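Local coordinates for protein eukaryotic translation initiation factor 2D (PDB 5W2F) that delivers tRNA to the P-site of the eukaryotic ribosome without needing GTP during translation initiation, represented here by its C-terminal part, at residues T155-P160 with Q167-G172; P112-L117 with V128-E133; A144-R149 with H176-L181. All blocks are in the same frame, centred on the assembly; numbering follows the deposited sequence. Where two conformers were deposited one is given.

Interaction 1: T155-P160 with Q167-G172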
loop_
_atom_site.group_PDB
_atom_site.type_symbol
_atom_site.label_atom_id
_atom_site.label_comp_id
_atom_site.label_asym_id
_atom_site.label_seq_id
_atom_site.Cartn_x
_atom_site.Cartn_y
_atom_site.Cartn_z
ATOM N N THR A 155 7.151 16.942 -19.420
ATOM C CA THR A 155 8.451 16.290 -19.236
ATOM C C THR A 155 8.355 15.276 -18.105
ATOM O O THR A 155 7.486 15.393 -17.238
ATOM C CB THR A 155 9.559 17.305 -18.867
ATOM O OG1 THR A 155 9.219 17.982 -17.654
ATOM C CG2 THR A 155 9.752 18.323 -19.954
ATOM N N VAL A 156 9.260 14.311 -18.112
ATOM C CA VAL A 156 9.409 13.352 -17.028
ATOM C C VAL A 156 10.814 13.490 -16.465
ATOM O O VAL A 156 11.792 13.482 -17.209
ATOM C CB VAL A 156 9.196 11.925 -17.526
ATOM C CG1 VAL A 156 9.455 10.919 -16.416
ATOM C CG2 VAL A 156 7.815 11.782 -18.133
ATOM N N ASN A 157 10.900 13.593 -15.147
ATOM C CA ASN A 157 12.170 13.809 -14.448
ATOM C C ASN A 157 12.153 13.033 -13.141
ATOM O O ASN A 157 11.074 12.683 -12.621
ATOM C CB ASN A 157 12.358 15.283 -14.050
ATOM C CG ASN A 157 12.312 16.240 -15.218
ATOM O OD1 ASN A 157 11.629 17.264 -15.170
ATOM N ND2 ASN A 157 13.053 15.927 -16.257
ATOM N N PRO A 158 13.336 12.805 -12.551
ATOM C CA PRO A 158 13.350 12.221 -11.203
ATOM C C PRO A 158 12.651 13.128 -10.196
ATOM O O PRO A 158 12.818 14.348 -10.230
ATOM C CB PRO A 158 14.843 12.103 -10.884
ATOM C CG PRO A 158 15.502 12.057 -12.211
ATOM C CD PRO A 158 14.697 12.974 -13.080
ATOM N N ALA A 159 11.841 12.530 -9.332
ATOM C CA ALA A 159 11.163 13.266 -8.291
ATOM C C ALA A 159 12.133 13.445 -7.135
ATOM O O ALA A 159 12.671 12.480 -6.644
ATOM C CB ALA A 159 9.945 12.519 -7.826
ATOM N N PRO A 160 12.367 14.688 -6.701
ATOM C CA PRO A 160 13.289 14.877 -5.574
ATOM C C PRO A 160 12.768 14.233 -4.298
ATOM O O PRO A 160 11.565 14.319 -3.992
ATOM C CB PRO A 160 13.385 16.396 -5.427
ATOM C CG PRO A 160 12.217 16.940 -6.150
ATOM C CD PRO A 160 11.834 15.959 -7.209
ATOM N N GLN A 167 8.538 11.823 -11.757
ATOM C CA GLN A 167 7.386 12.713 -11.741
ATOM C C GLN A 167 7.155 13.286 -13.138
ATOM O O GLN A 167 8.071 13.349 -13.975
ATOM C CB GLN A 167 7.581 13.853 -10.739
ATOM C CG GLN A 167 8.761 14.757 -11.037
ATOM C CD GLN A 167 8.938 15.782 -9.954
ATOM O OE1 GLN A 167 8.516 15.574 -8.820
ATOM N NE2 GLN A 167 9.602 16.848 -10.270
ATOM N N VAL A 168 5.914 13.668 -13.397
ATOM C CA VAL A 168 5.538 14.355 -14.609
ATOM C C VAL A 168 5.385 15.834 -14.297
ATOM O O VAL A 168 4.733 16.199 -13.327
ATOM C CB VAL A 168 4.231 13.799 -15.176
ATOM C CG1 VAL A 168 3.767 14.569 -16.402
ATOM C CG2 VAL A 168 4.374 12.314 -15.473
ATOM N N GLN A 169 5.970 16.674 -15.142
ATOM C CA GLN A 169 5.741 18.104 -15.100
ATOM C C GLN A 169 5.004 18.528 -16.345
ATOM O O GLN A 169 5.377 18.118 -17.460
ATOM C CB GLN A 169 7.061 18.820 -14.975
ATOM C CG GLN A 169 7.708 18.600 -13.631
ATOM C CD GLN A 169 8.908 19.508 -13.412
ATOM O OE1 GLN A 169 9.629 19.838 -14.366
ATOM N NE2 GLN A 169 9.139 19.912 -12.157
ATOM N N ILE A 170 3.997 19.370 -16.166
ATOM C CA ILE A 170 3.264 19.926 -17.290
ATOM C C ILE A 170 3.303 21.452 -17.176
ATOM O O ILE A 170 3.056 21.988 -16.110
ATOM C CB ILE A 170 1.789 19.468 -17.343
ATOM C CG1 ILE A 170 1.650 17.960 -17.075
ATOM C CG2 ILE A 170 1.174 19.870 -18.686
ATOM C CD1 ILE A 170 1.339 17.639 -15.606
ATOM N N GLN A 171 3.630 22.135 -18.275
ATOM C CA GLN A 171 3.600 23.594 -18.253
ATOM C C GLN A 171 2.171 24.078 -17.974
ATOM O O GLN A 171 1.194 23.516 -18.475
ATOM C CB GLN A 171 4.101 24.144 -19.588
ATOM C CG GLN A 171 5.582 23.950 -19.811
ATOM C CD GLN A 171 6.459 24.646 -18.779
ATOM O OE1 GLN A 171 7.411 24.053 -18.259
ATOM N NE2 GLN A 171 6.151 25.903 -18.487
ATOM N N GLY A 172 2.071 25.102 -17.133
ATOM C CA GLY A 172 0.807 25.724 -16.824
ATOM C C GLY A 172 0.061 25.044 -15.683
ATOM O O GLY A 172 0.600 24.184 -14.993
#

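Interaction 2: P112-L117 with V128-E133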
loop_
_atom_site.group_PDB
_atom_site.type_symbol
_atom_site.label_atom_id
_atom_site.label_comp_id
_atom_site.label_asym_id
_atom_site.label_seq_id
_atom_site.Cartn_x
_atom_site.Cartn_y
_atom_site.Cartn_z
ATOM N N PRO A 112 -0.233 8.589 -1.469
ATOM C CA PRO A 112 -1.088 9.296 -2.393
ATOM C C PRO A 112 -0.362 9.738 -3.646
ATOM O O PRO A 112 0.856 9.980 -3.616
ATOM C CB PRO A 112 -1.510 10.525 -1.599
ATOM C CG PRO A 112 -0.339 10.783 -0.692
ATOM C CD PRO A 112 0.166 9.430 -0.327
ATOM N N ILE A 113 -1.125 9.877 -4.728
ATOM C CA ILE A 113 -0.640 10.679 -5.865
ATOM C C ILE A 113 -0.715 12.143 -5.433
ATOM O O ILE A 113 -1.739 12.574 -4.891
ATOM C CB ILE A 113 -1.482 10.455 -7.113
ATOM C CG1 ILE A 113 -1.289 9.030 -7.606
ATOM C CG2 ILE A 113 -1.109 11.461 -8.191
ATOM C CD1 ILE A 113 -2.262 8.588 -8.673
ATOM N N ASP A 114 0.382 12.868 -5.614
ATOM C CA ASP A 114 0.447 14.282 -5.269
ATOM C C ASP A 114 0.503 15.099 -6.543
ATOM O O ASP A 114 1.386 14.902 -7.376
ATOM C CB ASP A 114 1.684 14.622 -4.414
ATOM C CG ASP A 114 1.799 13.786 -3.171
ATOM O OD1 ASP A 114 0.809 13.664 -2.428
ATOM O OD2 ASP A 114 2.902 13.224 -2.957
ATOM N N ILE A 115 -0.418 16.038 -6.649
ATOM C CA ILE A 115 -0.498 16.992 -7.756
ATOM C C ILE A 115 -0.308 18.379 -7.184
ATOM O O ILE A 115 -1.096 18.796 -6.335
ATOM C CB ILE A 115 -1.851 16.949 -8.473
ATOM C CG1 ILE A 115 -2.202 15.544 -8.944
ATOM C CG2 ILE A 115 -1.880 17.944 -9.620
ATOM C CD1 ILE A 115 -3.676 15.350 -9.102
ATOM N N THR A 116 0.743 19.067 -7.614
ATOM C CA THR A 116 1.095 20.325 -7.032
ATOM C C THR A 116 1.383 21.379 -8.107
ATOM O O THR A 116 2.056 21.084 -9.092
ATOM C CB THR A 116 2.318 20.069 -6.151
ATOM O OG1 THR A 116 2.022 18.975 -5.247
ATOM C CG2 THR A 116 2.716 21.313 -5.418
ATOM N N LEU A 117 0.910 22.591 -7.863
ATOM C CA LEU A 117 1.249 23.750 -8.678
ATOM C C LEU A 117 2.496 24.364 -8.096
ATOM O O LEU A 117 2.630 24.469 -6.880
ATOM C CB LEU A 117 0.092 24.750 -8.667
ATOM C CG LEU A 117 -1.126 24.235 -9.407
ATOM C CD1 LEU A 117 -2.358 25.068 -9.068
ATOM C CD2 LEU A 117 -0.887 24.213 -10.915
ATOM N N VAL A 128 3.012 19.541 -11.177
ATOM C CA VAL A 128 3.941 18.451 -10.886
ATOM C C VAL A 128 3.178 17.287 -10.265
ATOM O O VAL A 128 2.420 17.483 -9.312
ATOM C CB VAL A 128 5.064 18.935 -9.955
ATOM C CG1 VAL A 128 6.031 17.805 -9.642
ATOM C CG2 VAL A 128 5.763 20.183 -10.537
ATOM N N VAL A 129 3.385 16.090 -10.817
ATOM C CA VAL A 129 2.616 14.902 -10.441
ATOM C C VAL A 129 3.551 13.799 -9.982
ATOM O O VAL A 129 4.365 13.307 -10.778
ATOM C CB VAL A 129 1.731 14.406 -11.597
ATOM C CG1 VAL A 129 0.782 13.309 -11.099
ATOM C CG2 VAL A 129 0.966 15.569 -12.232
ATOM N N ARG A 130 3.436 13.437 -8.698
ATOM C CA ARG A 130 4.282 12.447 -8.042
ATOM C C ARG A 130 3.462 11.200 -7.687
ATOM O O ARG A 130 2.283 11.301 -7.380
ATOM C CB ARG A 130 4.810 13.089 -6.723
ATOM C CG ARG A 130 5.613 12.182 -5.808
ATOM C CD ARG A 130 6.017 12.916 -4.547
ATOM N NE ARG A 130 7.000 13.968 -4.838
ATOM C CZ ARG A 130 8.315 13.876 -4.688
ATOM N NH1 ARG A 130 8.883 12.789 -4.203
ATOM N NH2 ARG A 130 9.076 14.894 -5.041
ATOM N N ASN A 131 4.134 10.046 -7.708
ATOM C CA ASN A 131 3.625 8.739 -7.281
ATOM C C ASN A 131 2.708 8.041 -8.261
ATOM O O ASN A 131 1.976 7.128 -7.891
ATOM C CB ASN A 131 3.007 8.778 -5.875
ATOM C CG ASN A 131 4.036 8.915 -4.810
ATOM O OD1 ASN A 131 5.165 8.406 -4.933
ATOM N ND2 ASN A 131 3.652 9.563 -3.727
ATOM N N LEU A 132 2.799 8.396 -9.535
ATOM C CA LEU A 132 1.998 7.704 -10.525
ATOM C C LEU A 132 2.329 6.217 -10.545
ATOM O O LEU A 132 1.430 5.387 -10.695
ATOM C CB LEU A 132 2.210 8.306 -11.913
ATOM C CG LEU A 132 1.621 9.709 -12.090
ATOM C CD1 LEU A 132 2.207 10.370 -13.331
ATOM C CD2 LEU A 132 0.108 9.661 -12.172
ATOM N N GLU A 133 3.609 5.872 -10.396
ATOM C CA GLU A 133 4.025 4.479 -10.490
ATOM C C GLU A 133 3.455 3.647 -9.337
ATOM O O GLU A 133 3.282 2.450 -9.477
ATOM C CB GLU A 133 5.556 4.378 -10.547
ATOM C CG GLU A 133 6.174 5.083 -11.780
ATOM C CD GLU A 133 7.639 5.614 -11.609
ATOM O OE1 GLU A 133 7.969 6.417 -10.698
ATOM O OE2 GLU A 133 8.497 5.246 -12.421
#

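Interaction 3: A144-R149 with H176-L181. With FMT (formic acid), chain C.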
loop_
_atom_site.group_PDB
_atom_site.type_symbol
_atom_site.label_atom_id
_atom_site.label_comp_id
_atom_site.label_asym_id
_atom_site.label_seq_id
_atom_site.Cartn_x
_atom_site.Cartn_y
_atom_site.Cartn_z
ATOM N N ALA A 144 2.580 11.824 -22.161
ATOM C CA ALA A 144 2.126 11.900 -23.554
ATOM C C ALA A 144 0.630 12.214 -23.650
ATOM O O ALA A 144 0.207 13.075 -24.423
ATOM C CB ALA A 144 2.479 10.634 -24.330
ATOM N N ILE A 145 -0.165 11.541 -22.838
ATOM C CA ILE A 145 -1.597 11.791 -22.791
ATOM C C ILE A 145 -1.881 13.255 -22.404
ATOM O O ILE A 145 -2.699 13.934 -23.038
ATOM C CB ILE A 145 -2.291 10.839 -21.793
ATOM C CG1 ILE A 145 -2.266 9.392 -22.304
ATOM C CG2 ILE A 145 -3.718 11.296 -21.521
ATOM C CD1 ILE A 145 -2.565 8.372 -21.227
ATOM N N LEU A 146 -1.208 13.725 -21.358
ATOM C CA LEU A 146 -1.426 15.084 -20.892
ATOM C C LEU A 146 -0.902 16.148 -21.855
ATOM O O LEU A 146 -1.493 17.221 -21.953
ATOM C CB LEU A 146 -0.820 15.302 -19.506
ATOM C CG LEU A 146 -1.519 14.527 -18.391
ATOM C CD1 LEU A 146 -0.747 14.718 -17.098
ATOM C CD2 LEU A 146 -2.943 15.029 -18.206
ATOM N N GLN A 147 0.185 15.872 -22.574
ATOM C CA GLN A 147 0.679 16.849 -23.549
ATOM C C GLN A 147 -0.414 17.154 -24.596
ATOM O O GLN A 147 -0.627 18.321 -24.959
ATOM C CB GLN A 147 1.990 16.371 -24.187
ATOM C CG GLN A 147 2.703 17.405 -25.071
ATOM C CD GLN A 147 4.192 17.093 -25.275
ATOM O OE1 GLN A 147 5.039 17.292 -24.388
ATOM N NE2 GLN A 147 4.511 16.618 -26.440
ATOM N N GLN A 148 -1.124 16.113 -25.035
ATOM C CA GLN A 148 -2.260 16.265 -25.952
ATOM C C GLN A 148 -3.474 16.901 -25.281
ATOM O O GLN A 148 -4.027 17.856 -25.816
ATOM C CB GLN A 148 -2.659 14.905 -26.538
ATOM C CG GLN A 148 -3.770 14.942 -27.589
ATOM C CD GLN A 148 -3.357 15.643 -28.874
ATOM O OE1 GLN A 148 -3.998 16.607 -29.307
ATOM N NE2 GLN A 148 -2.280 15.163 -29.490
ATOM N N ARG A 149 -3.870 16.383 -24.112
ATOM C CA ARG A 149 -5.080 16.845 -23.407
ATOM C C ARG A 149 -4.950 18.305 -22.992
ATOM O O ARG A 149 -5.899 19.084 -23.142
ATOM C CB ARG A 149 -5.360 15.988 -22.164
ATOM C CG ARG A 149 -6.705 16.222 -21.466
ATOM C CD ARG A 149 -7.857 15.618 -22.262
ATOM N NE ARG A 149 -9.132 15.654 -21.538
ATOM C CZ ARG A 149 -10.232 14.992 -21.902
ATOM N NH1 ARG A 149 -11.330 15.099 -21.165
ATOM N NH2 ARG A 149 -10.255 14.217 -22.997
ATOM N N HIS A 176 -6.972 20.349 -13.140
ATOM C CA HIS A 176 -8.273 19.834 -13.584
ATOM C C HIS A 176 -8.163 18.699 -14.587
ATOM O O HIS A 176 -8.963 17.768 -14.566
ATOM C CB HIS A 176 -9.157 20.964 -14.101
ATOM C CG HIS A 176 -8.556 21.754 -15.222
ATOM N ND1 HIS A 176 -7.463 22.578 -15.042
ATOM C CD2 HIS A 176 -8.900 21.855 -16.533
ATOM C CE1 HIS A 176 -7.156 23.147 -16.199
ATOM N NE2 HIS A 176 -8.031 22.746 -17.113
ATOM N N HIS A 177 -7.145 18.736 -15.432
ATOM C CA HIS A 177 -6.924 17.647 -16.373
ATOM C C HIS A 177 -6.451 16.372 -15.675
ATOM O O HIS A 177 -6.773 15.265 -16.126
ATOM C CB HIS A 177 -5.934 18.064 -17.455
ATOM C CG HIS A 177 -6.448 19.148 -18.348
ATOM N ND1 HIS A 177 -7.596 19.023 -19.104
ATOM C CD2 HIS A 177 -5.960 20.385 -18.602
ATOM C CE1 HIS A 177 -7.786 20.137 -19.791
ATOM N NE2 HIS A 177 -6.796 20.972 -19.519
ATOM N N LEU A 178 -5.676 16.518 -14.603
ATOM C CA LEU A 178 -5.324 15.347 -13.793
ATOM C C LEU A 178 -6.547 14.763 -13.100
ATOM O O LEU A 178 -6.626 13.553 -12.916
ATOM C CB LEU A 178 -4.253 15.651 -12.744
ATOM C CG LEU A 178 -2.811 15.590 -13.203
ATOM C CD1 LEU A 178 -2.449 14.171 -13.633
ATOM C CD2 LEU A 178 -2.512 16.596 -14.302
ATOM N N GLY A 179 -7.476 15.612 -12.672
ATOM C CA GLY A 179 -8.729 15.099 -12.134
ATOM C C GLY A 179 -9.437 14.209 -13.133
ATOM O O GLY A 179 -9.839 13.085 -12.807
ATOM N N TRP A 180 -9.544 14.674 -14.377
ATOM C CA TRP A 180 -10.129 13.844 -15.422
ATOM C C TRP A 180 -9.371 12.523 -15.574
ATOM O O TRP A 180 -9.956 11.439 -15.557
ATOM C CB TRP A 180 -10.156 14.608 -16.746
ATOM C CG TRP A 180 -10.331 13.716 -17.925
ATOM C CD1 TRP A 180 -11.483 13.116 -18.328
ATOM C CD2 TRP A 180 -9.296 13.236 -18.807
ATOM N NE1 TRP A 180 -11.246 12.320 -19.422
ATOM C CE2 TRP A 180 -9.914 12.383 -19.742
ATOM C CE3 TRP A 180 -7.924 13.477 -18.915
ATOM C CZ2 TRP A 180 -9.201 11.756 -20.766
ATOM C CZ3 TRP A 180 -7.204 12.827 -19.923
ATOM C CH2 TRP A 180 -7.852 11.986 -20.836
ATOM N N LEU A 181 -8.070 12.625 -15.756
ATOM C CA LEU A 181 -7.275 11.454 -16.079
ATOM C C LEU A 181 -7.337 10.427 -14.962
ATOM O O LEU A 181 -7.576 9.236 -15.207
ATOM C CB LEU A 181 -5.821 11.850 -16.362
ATOM C CG LEU A 181 -4.887 10.702 -16.797
ATOM C CD1 LEU A 181 -5.401 10.046 -18.073
ATOM C CD2 LEU A 181 -3.441 11.144 -16.982
HETATM C C FMT C . -10.539 17.525 -18.596
HETATM O O1 FMT C . -11.569 16.944 -18.919
HETATM O O2 FMT C . -9.414 17.160 -19.197
#

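Interaction 1: T155-P160 with Q167-G172
An antiparallel beta hairpin at the margin of the SUI1 sheet brings Thr155-Asn157 against Gln167-Gln169, and it illustrates how one ladder can serve two unlike faces. Thr155 and Gln169 form a hydrogen-bonded pair, with Thr155 N to Gln169 O and Gln169 N to Thr155 O both at 2.9 Å. Asn157 and Gln167 form the next such pair, in which the bond from Gln167 N to Asn157 O (2.8 Å) is almost straight, at 176°. Between them lies the non-hydrogen-bonded pair Val156-Val168, whose methyls meet loosely, CG2 to CG2 at 4.4 Å, and turn toward helix 139-150.

The other face is polar. Gln167 takes the most contact of any residue here: its CG lies between the backbone N and the carbonyl carbon (chi1 62°), and the extended chain beyond carries the amide toward Ala159 and Pro160. There OE1 sits 3.5 Å from Ala159 CB, and the CD atom of Pro160 approaches the same oxygen at 3.7 Å, with the proline crossing the glutamine at about a right angle. Beside it, Asn157 OD1 comes within 3.4 Å of Gln169 OE1. Both are acceptors, so this is proximity without a bond, and the two amide planes stand nearly perpendicular. Gln169 OE1 is instead satisfied by Arg120 NH2. With its valines facing helix 139-150, its glutamines and asparagine on the other face, and strand 154-158 outermost within the sheet of this chain, the hairpin forms one margin of the SUI1 (eIF1-like) fold, in which two helices pack on one face of a mixed sheet.

Interaction 2: P112-L117 with V128-E133
The carbonyl oxygen of Asp114 is approached by two neighbouring residues of the partner strand: Arg130 N bonds to it at 2.8 Å, and Val129 CA adds a CA-H...O contact at 3.3 Å. This doubled grip is a good example of how a carbonyl in an antiparallel ladder can accept an N-H and a CA-H at once. Arg130 O is treated likewise by Asp114 N and Ile113 CA, and at the next hydrogen-bonded pair, beyond Ile115-Val129, Thr116 and Val128 exchange their own two backbone bonds.

Where the strand pairing stops, a side chain takes over. Asn131 has a left-handed backbone conformation, and its ND2 donates to Pro112 O at 2.8 Å, the oxygen lying only 12° out of the amide plane. With CG beside the backbone N (chi1 -72°), the amide is directed back across to the opposing chain; its OD1 accepts from Lys163 NZ.

Asp114 and Arg130 run obliquely past each other. The aliphatic part makes the contact, Arg130 CD reaching Asp114 OD2 at 3.5 Å, while NE stays 4.6 Å from that oxygen, beyond a salt bridge. A bend at chi3 turns the guanidinium aside, and its NH2 bonds to Pro160 O; Asp114 OD1 has Gln194 NE2. On the other side Val129 and Ile115, joined by Ile113, make an apolar patch, with Val129 CG1 3.9 Å from Ile113 CG2. Ile113 meets Leu182 of helix 175-185, Ile115 and Val129 meet Leu178, and the hairpin occupies the middle of the sheet, between strands 166-171 and 193-194.

Interaction 3: A144-R149 with H176-L181
Arg149 and His177, one from each helix, hold a formic acid molecule between them, with Trp180 beneath the guanidinium. The ligand, probably bound as formate, is met edge-on by the guanidinium: Arg149 NE reaches its O2 at 2.8 Å and NH1 reaches its O1 at 2.9 Å, a two-pronged pairing that is nearly straight on both arms. His177 ND1 gives O2 a second donor at 2.6 Å, with the oxygen in the plane of the imidazole ring. The molecule probably comes from the crystallisation liquor, and its binding is consistent with a site where an arginine and a histidine can share a small anion.

Next comes the stack that keeps the guanidinium flat. It lies on the indole of Trp180 with planes 8° apart, CZ standing 3.6 Å from the centroid of the six-membered ring in a cation-pi contact, and the CD methylene adds a CH-pi contact to the same face. NH1 and Trp180 NE1 are close, but as two donors they do not bond. A bend at chi2 (74°) turns the arginine across the gap and onto the ring, whose own edge is met by Ile145 CG2.

Further in, the polar layer gives way to leucines. Leu146 CD1 meets Leu178 CD2 at 3.8 Å, crossing it at about a right angle, and Leu146 CD2 meets Leu181 CD2 at 4.1 Å, while Ile145 CG2 also touches Leu181 CD1. These large side chains suit axes 10.9 Å apart at 125°. Such a pair of helices, packed on one face of a mixed sheet, belongs to the SUI1 (eIF1-like) fold.

Overall arrangement
All three contacts belong to the same SUI1 domain. Interactions 1 and 2 are adjoining hairpins of one sheet, their centres about 9 Å apart, and they are joined where Val129 N and Val168 O, 2.9 Å apart, probably form a hydrogen bond and where Gln167 OE1 packs on Val128 CG1 at 3.4 Å. Interaction 3 lies over the apolar face of that sheet, about 13 Å from each hairpin, centre to centre. Its leucines are shared: Leu146 CD1 packs on Ile170 CD1 at 3.9 Å, and Leu178 CB on Ile115 CD1 at 3.7 Å. The same helix pair therefore presses on the sheet through its leucines and holds formic acid through Arg149 and His177.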